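Local coordinates for protein metallocarboxypeptidase (Trypanosoma cruzi, PDB 3DWC) that probably releases C-terminal amino acids other than proline from peptides, as a metal-dependent carboxypeptidase of the M32 family, at residues G230-S235 with I249-T254; E213-F218 with P320-Y325; G205-S210 with T256-S261. All coordinates share one frame; numbering follows the deposited sequence.

Contact 1: residues G230-S235 with I249-T254; sequences GRLDVS and ITTKYT
Four backbone hydrogen bonds join 230-235 to 249-254 as parallel strands, in a register that pairs Leu-232 with Ile-249, Asp-233 with Thr-250 and Val-234 with Thr-251. Ile-249 N gives to Arg-231 O at 3.1 Å and 168°, and Ile-249 O receives Asp-233 N; two residues on, Thr-251 N gives to Asp-233 O, and Thr-251 O receives Ser-235 N. The straightness falls to 139° at Thr-251 N. The strand axes diverge by 29°.

Polar side chains gather on the Asp-233 and Thr-250 face. Thr-250 OG1 donates to Ser-235 OG at 2.7 Å, while Ser-235 OG also bonds to His-237 O and Thr-250 OG1 to Phe-239 N, a short polar chain beyond the strand end. Arg-231 holds Asp-233 side-on, NE to OD2 at 2.9 Å and NH2 to OD1 at 3.0 Å; both oxygens use syn lone pairs, and both lie in the guanidinium plane, which fixes the carboxylate's rotation. A water gives one hydrogen to Asp-233 OD2 and one to Ile-249 O, bridging the strands.

The face of Leu-232, Ile-249, Val-234 and Thr-251 is mainly apolar. With CG anti to the backbone N, Leu-232 sends CD1 to Ile-249 CG1, 3.9 Å away, and CD2 to Tyr-253 OH. Val-234 CG2 lies 3.9 Å from Tyr-253 CE1, approaching that ring obliquely.

In the three-stranded sheet, 246-251 is central and 230-234 an outer strand. This face packs on helices 209-222 and 259-276, where Ile-249 touches Glu-268, the predicted proton donor/acceptor of the HExxH helix; Asp-233 and Thr-250 touch helix 3-32, and Arg-231 NH1 bonds to Met-33 O of the second subunit.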
loop_
_atom_site.group_PDB
_atom_site.type_symbol
_atom_site.label_atom_id
_atom_site.label_comp_id
_atom_site.label_asym_id
_atom_site.label_seq_id
_atom_site.Cartn_x
_atom_site.Cartn_y
_atom_site.Cartn_z
ATOM N N GLY B 230 -11.364 -0.292 7.374
ATOM C CA GLY B 230 -10.308 0.574 7.848
ATOM C C GLY B 230 -9.295 -0.161 8.703
ATOM O O GLY B 230 -9.440 -1.364 8.943
ATOM N N ARG B 231 -8.237 0.546 9.107
ATOM C CA ARG B 231 -7.163 -0.084 9.853
ATOM C C ARG B 231 -6.620 0.845 10.909
ATOM O O ARG B 231 -6.791 2.058 10.776
ATOM C CB ARG B 231 -6.002 -0.450 8.918
ATOM C CG ARG B 231 -6.240 -1.544 7.915
ATOM C CD ARG B 231 -4.888 -1.743 7.129
ATOM N NE ARG B 231 -3.843 -2.174 8.058
ATOM C CZ ARG B 231 -3.651 -3.438 8.433
ATOM N NH1 ARG B 231 -4.317 -4.417 7.864
ATOM N NH2 ARG B 231 -2.690 -3.735 9.313
ATOM N N LEU B 232 -5.956 0.280 11.927
ATOM C CA LEU B 232 -5.016 1.028 12.800
ATOM C C LEU B 232 -3.578 0.507 12.652
ATOM O O LEU B 232 -3.350 -0.656 12.763
ATOM C CB LEU B 232 -5.418 0.935 14.301
ATOM C CG LEU B 232 -4.466 1.512 15.360
ATOM C CD1 LEU B 232 -4.382 3.021 15.264
ATOM C CD2 LEU B 232 -4.792 1.107 16.818
ATOM N N ASP B 233 -2.607 1.385 12.473
ATOM C CA ASP B 233 -1.180 0.960 12.362
ATOM C C ASP B 233 -0.293 2.008 13.032
ATOM O O ASP B 233 -0.803 2.885 13.690
ATOM C CB ASP B 233 -0.793 0.812 10.880
ATOM C CG ASP B 233 -1.502 -0.334 10.219
ATOM O OD1 ASP B 233 -1.169 -1.505 10.532
ATOM O OD2 ASP B 233 -2.421 -0.078 9.418
ATOM N N VAL B 234 1.029 1.930 12.823
ATOM C CA VAL B 234 2.025 2.828 13.442
ATOM C C VAL B 234 2.750 3.709 12.376
ATOM O O VAL B 234 3.099 3.235 11.300
ATOM C CB VAL B 234 3.006 1.993 14.258
ATOM C CG1 VAL B 234 4.179 2.832 14.776
ATOM C CG2 VAL B 234 2.266 1.320 15.423
ATOM N N SER B 235 2.849 5.010 12.632
ATOM C CA SER B 235 3.729 5.914 11.880
ATOM C C SER B 235 4.382 6.916 12.835
ATOM O O SER B 235 4.002 6.995 13.994
ATOM C CB SER B 235 3.028 6.649 10.736
ATOM O OG SER B 235 2.035 7.580 11.181
ATOM N N ILE B 249 -5.835 4.878 9.893
ATOM C CA ILE B 249 -5.301 5.800 10.846
ATOM C C ILE B 249 -4.049 5.211 11.495
ATOM O O ILE B 249 -3.863 4.015 11.536
ATOM C CB ILE B 249 -6.347 6.181 11.904
ATOM C CG1 ILE B 249 -6.663 5.054 12.873
ATOM C CG2 ILE B 249 -7.653 6.618 11.268
ATOM C CD1 ILE B 249 -7.384 5.616 14.085
ATOM N N THR B 250 -3.182 6.075 11.995
ATOM C CA THR B 250 -1.991 5.614 12.675
ATOM C C THR B 250 -1.779 6.363 13.997
ATOM O O THR B 250 -2.465 7.361 14.307
ATOM C CB THR B 250 -0.771 5.853 11.827
ATOM O OG1 THR B 250 -0.612 7.248 11.677
ATOM C CG2 THR B 250 -0.920 5.197 10.463
ATOM N N THR B 251 -0.799 5.865 14.747
ATOM C CA THR B 251 -0.393 6.428 16.003
ATOM C C THR B 251 1.019 5.949 16.277
ATOM O O THR B 251 1.654 5.275 15.480
ATOM C CB THR B 251 -1.326 5.994 17.162
ATOM O OG1 THR B 251 -1.037 6.771 18.326
ATOM C CG2 THR B 251 -1.121 4.487 17.506
ATOM N N LYS B 252 1.499 6.276 17.448
ATOM C CA LYS B 252 2.880 5.998 17.791
ATOM C C LYS B 252 2.867 5.828 19.301
ATOM O O LYS B 252 2.113 6.506 19.976
ATOM C CB LYS B 252 3.686 7.200 17.390
ATOM C CG LYS B 252 5.184 7.025 17.415
ATOM C CD LYS B 252 5.859 8.280 17.979
ATOM C CE LYS B 252 5.497 9.569 17.185
ATOM N NZ LYS B 252 6.130 10.841 17.783
ATOM N N TYR B 253 3.649 4.878 19.797
ATOM C CA TYR B 253 3.652 4.541 21.201
ATOM C C TYR B 253 5.022 4.748 21.852
ATOM O O TYR B 253 6.055 4.467 21.245
ATOM C CB TYR B 253 3.233 3.099 21.401
ATOM C CG TYR B 253 1.910 2.723 20.782
ATOM C CD1 TYR B 253 1.867 2.025 19.586
ATOM C CD2 TYR B 253 0.734 3.047 21.382
ATOM C CE1 TYR B 253 0.701 1.679 19.009
ATOM C CE2 TYR B 253 -0.472 2.713 20.804
ATOM C CZ TYR B 253 -0.473 2.017 19.614
ATOM O OH TYR B 253 -1.657 1.657 19.018
ATOM N N THR B 254 4.979 5.251 23.084
ATOM C CA THR B 254 6.103 5.291 23.999
ATOM C C THR B 254 5.649 4.592 25.288
ATOM O O THR B 254 4.484 4.745 25.721
ATOM C CB THR B 254 6.523 6.764 24.293
ATOM O OG1 THR B 254 7.474 6.807 25.350
ATOM C CG2 THR B 254 5.328 7.623 24.699
HETATM O O HOH W 1 -3.226 2.487 9.142
#

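Contact 2: residues E213-F218 with P320-Y325; sequences EALCRF and PRLVEY
A steeply inclined antiparallel helix pair, whose local axes run at 142° and approach to 10.7 Å, brings 213-218 of helix 209-222 against 320-325 of helix 312-326. No hydrogen bond crosses between the segments; the evidence for their fit is side-chain contact centred on Tyr-325.

Leu-215 covers one face of that ring. Its CD1 sits 3.9 Å from the Tyr-325 centroid and 23° off the normal, a CH-pi contact displaced toward CD2 of the ring. The leucine CG is anti to its own N, a setting that carries the branch across to the tyrosine; CD2, the second methyl, meets Leu-322 CD2 at 3.8 Å. Ala-214 CB comes instead to the ring edge, close to its plane, 3.7 Å from Tyr-325 CE1. Together the alanine and leucine limit the ring on two sides, an edge and a face.

Farther along, Tyr-325 OH lies 3.6 Å from Phe-218 CB, where the two side chains cross at about a right angle. Phe-218 also meets the aliphatic part of Arg-321: its CE2 is 3.6 Å from Arg-321 CD. The guanidinium plane is turned 81° from the phenyl plane, so the two groups are far from a parallel stack. The bend in the arginine chain at chi2 brings CD beside the phenylalanine, and Arg-321 also makes a cation-pi interaction with Phe-317 of its own helix.

Within helix 312-326, Phe-317 and Phe-326 extend the apolar border by touching Phe-218 and Leu-215, respectively. Leu-322 continues onto Phe-258, whereas Cys-216 packs on helix 259-276. Helix 209-222 is thereby placed between helices 312-326 and 259-276.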
loop_
_atom_site.group_PDB
_atom_site.type_symbol
_atom_site.label_atom_id
_atom_site.label_comp_id
_atom_site.label_asym_id
_atom_site.label_seq_id
_atom_site.Cartn_x
_atom_site.Cartn_y
_atom_site.Cartn_z
ATOM N N GLU B 213 -1.896 -0.524 22.448
ATOM C CA GLU B 213 -2.560 -0.791 21.195
ATOM C C GLU B 213 -3.904 -1.440 21.430
ATOM O O GLU B 213 -4.913 -1.079 20.801
ATOM C CB GLU B 213 -1.702 -1.697 20.337
ATOM C CG GLU B 213 -2.371 -1.968 19.025
ATOM C CD GLU B 213 -1.514 -2.784 18.083
ATOM O OE1 GLU B 213 -2.138 -3.503 17.266
ATOM O OE2 GLU B 213 -0.237 -2.681 18.157
ATOM N N ALA B 214 -3.947 -2.419 22.330
ATOM C CA ALA B 214 -5.217 -3.052 22.622
ATOM C C ALA B 214 -6.253 -2.064 23.175
ATOM O O ALA B 214 -7.464 -2.111 22.815
ATOM C CB ALA B 214 -5.008 -4.240 23.580
ATOM N N LEU B 215 -5.812 -1.186 24.055
ATOM C CA LEU B 215 -6.667 -0.140 24.608
ATOM C C LEU B 215 -7.196 0.843 23.554
ATOM O O LEU B 215 -8.381 1.230 23.556
ATOM C CB LEU B 215 -5.932 0.620 25.708
ATOM C CG LEU B 215 -6.771 1.623 26.501
ATOM C CD1 LEU B 215 -8.007 0.977 27.209
ATOM C CD2 LEU B 215 -5.935 2.336 27.477
ATOM N N CYS B 216 -6.314 1.236 22.658
ATOM C CA CYS B 216 -6.675 2.094 21.550
ATOM C C CYS B 216 -7.742 1.451 20.657
ATOM O O CYS B 216 -8.719 2.110 20.304
ATOM C CB CYS B 216 -5.419 2.444 20.758
ATOM S SG CYS B 216 -4.334 3.705 21.565
ATOM N N ARG B 217 -7.551 0.192 20.269
ATOM C CA ARG B 217 -8.537 -0.511 19.460
ATOM C C ARG B 217 -9.843 -0.614 20.195
ATOM O O ARG B 217 -10.891 -0.615 19.568
ATOM C CB ARG B 217 -8.097 -1.939 19.096
ATOM C CG ARG B 217 -6.903 -1.976 18.174
ATOM C CD ARG B 217 -6.484 -3.401 17.762
ATOM N NE ARG B 217 -5.328 -3.181 16.911
ATOM C CZ ARG B 217 -5.378 -2.962 15.598
ATOM N NH1 ARG B 217 -6.532 -3.043 14.925
ATOM N NH2 ARG B 217 -4.234 -2.708 14.958
ATOM N N PHE B 218 -9.775 -0.803 21.518
ATOM C CA PHE B 218 -10.978 -0.894 22.324
ATOM C C PHE B 218 -11.729 0.417 22.168
ATOM O O PHE B 218 -12.924 0.419 21.951
ATOM C CB PHE B 218 -10.678 -1.165 23.798
ATOM C CG PHE B 218 -11.893 -1.066 24.669
ATOM C CD1 PHE B 218 -12.829 -2.072 24.681
ATOM C CD2 PHE B 218 -12.123 0.062 25.444
ATOM C CE1 PHE B 218 -13.973 -1.963 25.451
ATOM C CE2 PHE B 218 -13.242 0.168 26.218
ATOM C CZ PHE B 218 -14.165 -0.837 26.243
ATOM N N PRO B 320 -11.376 2.875 34.966
ATOM C CA PRO B 320 -11.359 1.413 35.112
ATOM C C PRO B 320 -10.836 0.608 33.921
ATOM O O PRO B 320 -10.413 -0.539 34.103
ATOM C CB PRO B 320 -12.851 1.054 35.331
ATOM C CG PRO B 320 -13.563 2.326 35.538
ATOM C CD PRO B 320 -12.756 3.405 34.931
ATOM N N ARG B 321 -10.917 1.145 32.706
ATOM C CA ARG B 321 -10.203 0.533 31.592
ATOM C C ARG B 321 -8.710 0.653 31.756
ATOM O O ARG B 321 -7.961 -0.237 31.325
ATOM C CB ARG B 321 -10.566 1.151 30.262
ATOM C CG ARG B 321 -12.055 1.194 29.994
ATOM C CD ARG B 321 -12.659 -0.154 29.776
ATOM N NE ARG B 321 -14.071 -0.038 30.074
ATOM C CZ ARG B 321 -14.614 -0.196 31.275
ATOM N NH1 ARG B 321 -13.887 -0.611 32.325
ATOM N NH2 ARG B 321 -15.925 -0.007 31.413
ATOM N N LEU B 322 -8.242 1.721 32.385
ATOM C CA LEU B 322 -6.799 1.841 32.598
ATOM C C LEU B 322 -6.377 0.806 33.622
ATOM O O LEU B 322 -5.302 0.243 33.504
ATOM C CB LEU B 322 -6.369 3.241 33.035
ATOM C CG LEU B 322 -6.626 4.390 32.052
ATOM C CD1 LEU B 322 -6.344 5.753 32.734
ATOM C CD2 LEU B 322 -5.835 4.221 30.793
ATOM N N VAL B 323 -7.205 0.538 34.619
ATOM C CA VAL B 323 -6.884 -0.527 35.606
ATOM C C VAL B 323 -6.850 -1.921 34.924
ATOM O O VAL B 323 -5.908 -2.688 35.062
ATOM C CB VAL B 323 -7.872 -0.503 36.791
ATOM C CG1 VAL B 323 -7.669 -1.753 37.718
ATOM C CG2 VAL B 323 -7.713 0.788 37.543
ATOM N N GLU B 324 -7.859 -2.179 34.107
ATOM C CA GLU B 324 -7.999 -3.428 33.380
ATOM C C GLU B 324 -6.854 -3.748 32.391
ATOM O O GLU B 324 -6.391 -4.901 32.326
ATOM C CB GLU B 324 -9.317 -3.361 32.635
ATOM C CG GLU B 324 -9.601 -4.574 31.793
ATOM C CD GLU B 324 -10.845 -4.391 30.934
ATOM O OE1 GLU B 324 -11.539 -3.340 31.095
ATOM O OE2 GLU B 324 -11.100 -5.310 30.096
ATOM N N TYR B 325 -6.418 -2.736 31.632
ATOM C CA TYR B 325 -5.394 -2.905 30.591
ATOM C C TYR B 325 -3.979 -2.780 31.124
ATOM O O TYR B 325 -3.073 -3.408 30.600
ATOM C CB TYR B 325 -5.614 -1.907 29.439
ATOM C CG TYR B 325 -6.635 -2.403 28.456
ATOM C CD1 TYR B 325 -6.273 -3.071 27.282
ATOM C CD2 TYR B 325 -7.964 -2.298 28.743
ATOM C CE1 TYR B 325 -7.261 -3.534 26.397
ATOM C CE2 TYR B 325 -8.934 -2.766 27.882
ATOM C CZ TYR B 325 -8.592 -3.371 26.727
ATOM O OH TYR B 325 -9.642 -3.838 25.970
#

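Contact 3: residues G205-S210 with T256-S261; sequences GPFPVS and TEFVTS
Thr-256 meets the other segment through its carbonyl: a water gives a hydrogen to Thr-256 O at 2.8 Å and accepts one from Gly-205 N at 3.2 Å, linking the two backbones. The same Thr-256 O lies at the edge of the Phe-207 ring, near its plane and 3.7 Å from CE1.

At Glu-257, the backbone passes the ring, CA approaching Phe-207 CD1 to 3.6 Å. Its side chain turns to the start of helix 259-276: OE1 receives Thr-260 N at 3.0 Å and 168° through the syn lone pair, a capping bond. Thr-260 OG1 gives a second bond to OE2, so each carboxylate oxygen is held by the same threonine. On the other segment, Pro-208 takes the N-cap position before helix 209-222, which makes this contact a meeting of two loops that each lead into a helix.

Phe-258 then supplies a T-shaped aromatic pair, its edge directed at the face of Phe-207, with centroids 5.0 Å apart and planes at 86°. A chi1 of 61°, which sets CG between the backbone N and carbonyl carbon, brings that edge to Phe-207, with CD2 over the ring centre. Gly-205 CA, of the same segment as Phe-207, lies over the opposite face, offset toward the rim. Phe-326 of helix 312-326 touches both phenylalanines, meeting Phe-207 edge-to-face.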
loop_
_atom_site.group_PDB
_atom_site.type_symbol
_atom_site.label_atom_id
_atom_site.label_comp_id
_atom_site.label_asym_id
_atom_site.label_seq_id
_atom_site.Cartn_x
_atom_site.Cartn_y
_atom_site.Cartn_z
ATOM N N GLY B 205 4.726 4.658 34.358
ATOM C CA GLY B 205 5.047 3.583 33.424
ATOM C C GLY B 205 6.050 2.565 33.967
ATOM O O GLY B 205 6.455 2.646 35.126
ATOM N N PRO B 206 6.456 1.588 33.132
ATOM C CA PRO B 206 6.083 1.396 31.732
ATOM C C PRO B 206 4.629 1.010 31.481
ATOM O O PRO B 206 3.971 0.381 32.325
ATOM C CB PRO B 206 7.026 0.288 31.235
ATOM C CG PRO B 206 7.682 -0.270 32.453
ATOM C CD PRO B 206 7.460 0.612 33.603
ATOM N N PHE B 207 4.134 1.447 30.322
ATOM C CA PHE B 207 2.857 1.042 29.775
ATOM C C PHE B 207 3.159 0.257 28.497
ATOM O O PHE B 207 3.475 0.852 27.464
ATOM C CB PHE B 207 2.013 2.285 29.482
ATOM C CG PHE B 207 1.771 3.132 30.704
ATOM C CD1 PHE B 207 2.365 4.373 30.830
ATOM C CD2 PHE B 207 1.013 2.642 31.764
ATOM C CE1 PHE B 207 2.172 5.127 31.960
ATOM C CE2 PHE B 207 0.825 3.400 32.903
ATOM C CZ PHE B 207 1.401 4.646 32.992
ATOM N N PRO B 208 3.093 -1.088 28.560
ATOM C CA PRO B 208 3.512 -1.869 27.404
ATOM C C PRO B 208 2.763 -1.495 26.131
ATOM O O PRO B 208 1.530 -1.301 26.139
ATOM C CB PRO B 208 3.220 -3.328 27.823
ATOM C CG PRO B 208 3.278 -3.297 29.297
ATOM C CD PRO B 208 2.620 -1.964 29.640
ATOM N N VAL B 209 3.521 -1.378 25.055
ATOM C CA VAL B 209 3.002 -0.853 23.811
ATOM C C VAL B 209 1.892 -1.734 23.251
ATOM O O VAL B 209 0.982 -1.220 22.586
ATOM C CB VAL B 209 4.144 -0.677 22.798
ATOM C CG1 VAL B 209 3.582 -0.481 21.401
ATOM C CG2 VAL B 209 5.009 0.527 23.197
ATOM N N SER B 210 1.983 -3.048 23.472
ATOM C CA SER B 210 0.919 -4.003 23.099
ATOM C C SER B 210 -0.388 -3.762 23.862
ATOM O O SER B 210 -1.481 -3.876 23.296
ATOM C CB SER B 210 1.366 -5.467 23.268
ATOM O OG SER B 210 1.438 -5.875 24.647
ATOM N N THR B 256 6.670 5.249 28.201
ATOM C CA THR B 256 6.668 6.198 29.336
ATOM C C THR B 256 5.305 6.807 29.650
ATOM O O THR B 256 5.024 7.174 30.793
ATOM C CB THR B 256 7.731 7.332 29.137
ATOM O OG1 THR B 256 7.332 8.176 28.061
ATOM C CG2 THR B 256 9.123 6.760 28.828
ATOM N N GLU B 257 4.430 6.923 28.648
ATOM C CA GLU B 257 3.061 7.379 28.903
ATOM C C GLU B 257 2.082 6.899 27.841
ATOM O O GLU B 257 2.500 6.444 26.801
ATOM C CB GLU B 257 3.006 8.907 29.049
ATOM C CG GLU B 257 3.635 9.733 27.897
ATOM C CD GLU B 257 2.630 10.199 26.822
ATOM O OE1 GLU B 257 1.414 10.276 27.071
ATOM O OE2 GLU B 257 3.080 10.494 25.693
ATOM N N PHE B 258 0.790 6.968 28.138
ATOM C CA PHE B 258 -0.243 6.468 27.243
ATOM C C PHE B 258 -1.205 7.544 26.749
ATOM O O PHE B 258 -1.924 7.323 25.816
ATOM C CB PHE B 258 -1.081 5.371 27.928
ATOM C CG PHE B 258 -1.796 5.837 29.138
ATOM C CD1 PHE B 258 -2.970 6.562 29.044
ATOM C CD2 PHE B 258 -1.301 5.572 30.383
ATOM C CE1 PHE B 258 -3.608 7.020 30.180
ATOM C CE2 PHE B 258 -1.932 6.018 31.496
ATOM C CZ PHE B 258 -3.113 6.741 31.388
ATOM N N VAL B 259 -1.229 8.680 27.413
ATOM C CA VAL B 259 -2.258 9.698 27.162
ATOM C C VAL B 259 -2.163 10.224 25.742
ATOM O O VAL B 259 -3.160 10.293 25.063
ATOM C CB VAL B 259 -2.131 10.860 28.197
ATOM C CG1 VAL B 259 -3.014 12.068 27.832
ATOM C CG2 VAL B 259 -2.474 10.337 29.576
ATOM N N THR B 260 -0.965 10.578 25.289
ATOM C CA THR B 260 -0.842 11.294 24.028
ATOM C C THR B 260 -1.341 10.453 22.898
ATOM O O THR B 260 -2.040 10.924 22.031
ATOM C CB THR B 260 0.601 11.705 23.692
ATOM O OG1 THR B 260 1.086 12.528 24.743
ATOM C CG2 THR B 260 0.584 12.580 22.430
ATOM N N SER B 261 -0.969 9.191 22.955
ATOM C CA SER B 261 -1.320 8.226 22.000
ATOM C C SER B 261 -2.788 7.789 22.050
ATOM O O SER B 261 -3.407 7.601 21.002
ATOM C CB SER B 261 -0.398 7.023 22.205
ATOM O OG SER B 261 -0.963 5.911 21.565
HETATM O O HOH W 2 6.570 6.967 33.133
#

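Overall arrangement
The three contacts cluster in one part of the chain, with contacts 1 and 2 separated by about 15 Å, contacts 1 and 3 by about 14 Å, and contacts 2 and 3 by about 11 Å between centres. Helix 209-222 is shared by contacts 2 and 3 and leads along the chain to strand 230-234 of contact 1; strand 246-251 leads to helix 259-276. Contact 1 lies in sequence between the two segments of each of the others, whose segments alternate. Cys-216, Tyr-253 and Ser-261 meet one another where the three contacts join, while Leu-322 on Phe-258 links contact 2 to contact 3. The small sheet beside the cobalt-binding helix is thus tied to helix 312-326.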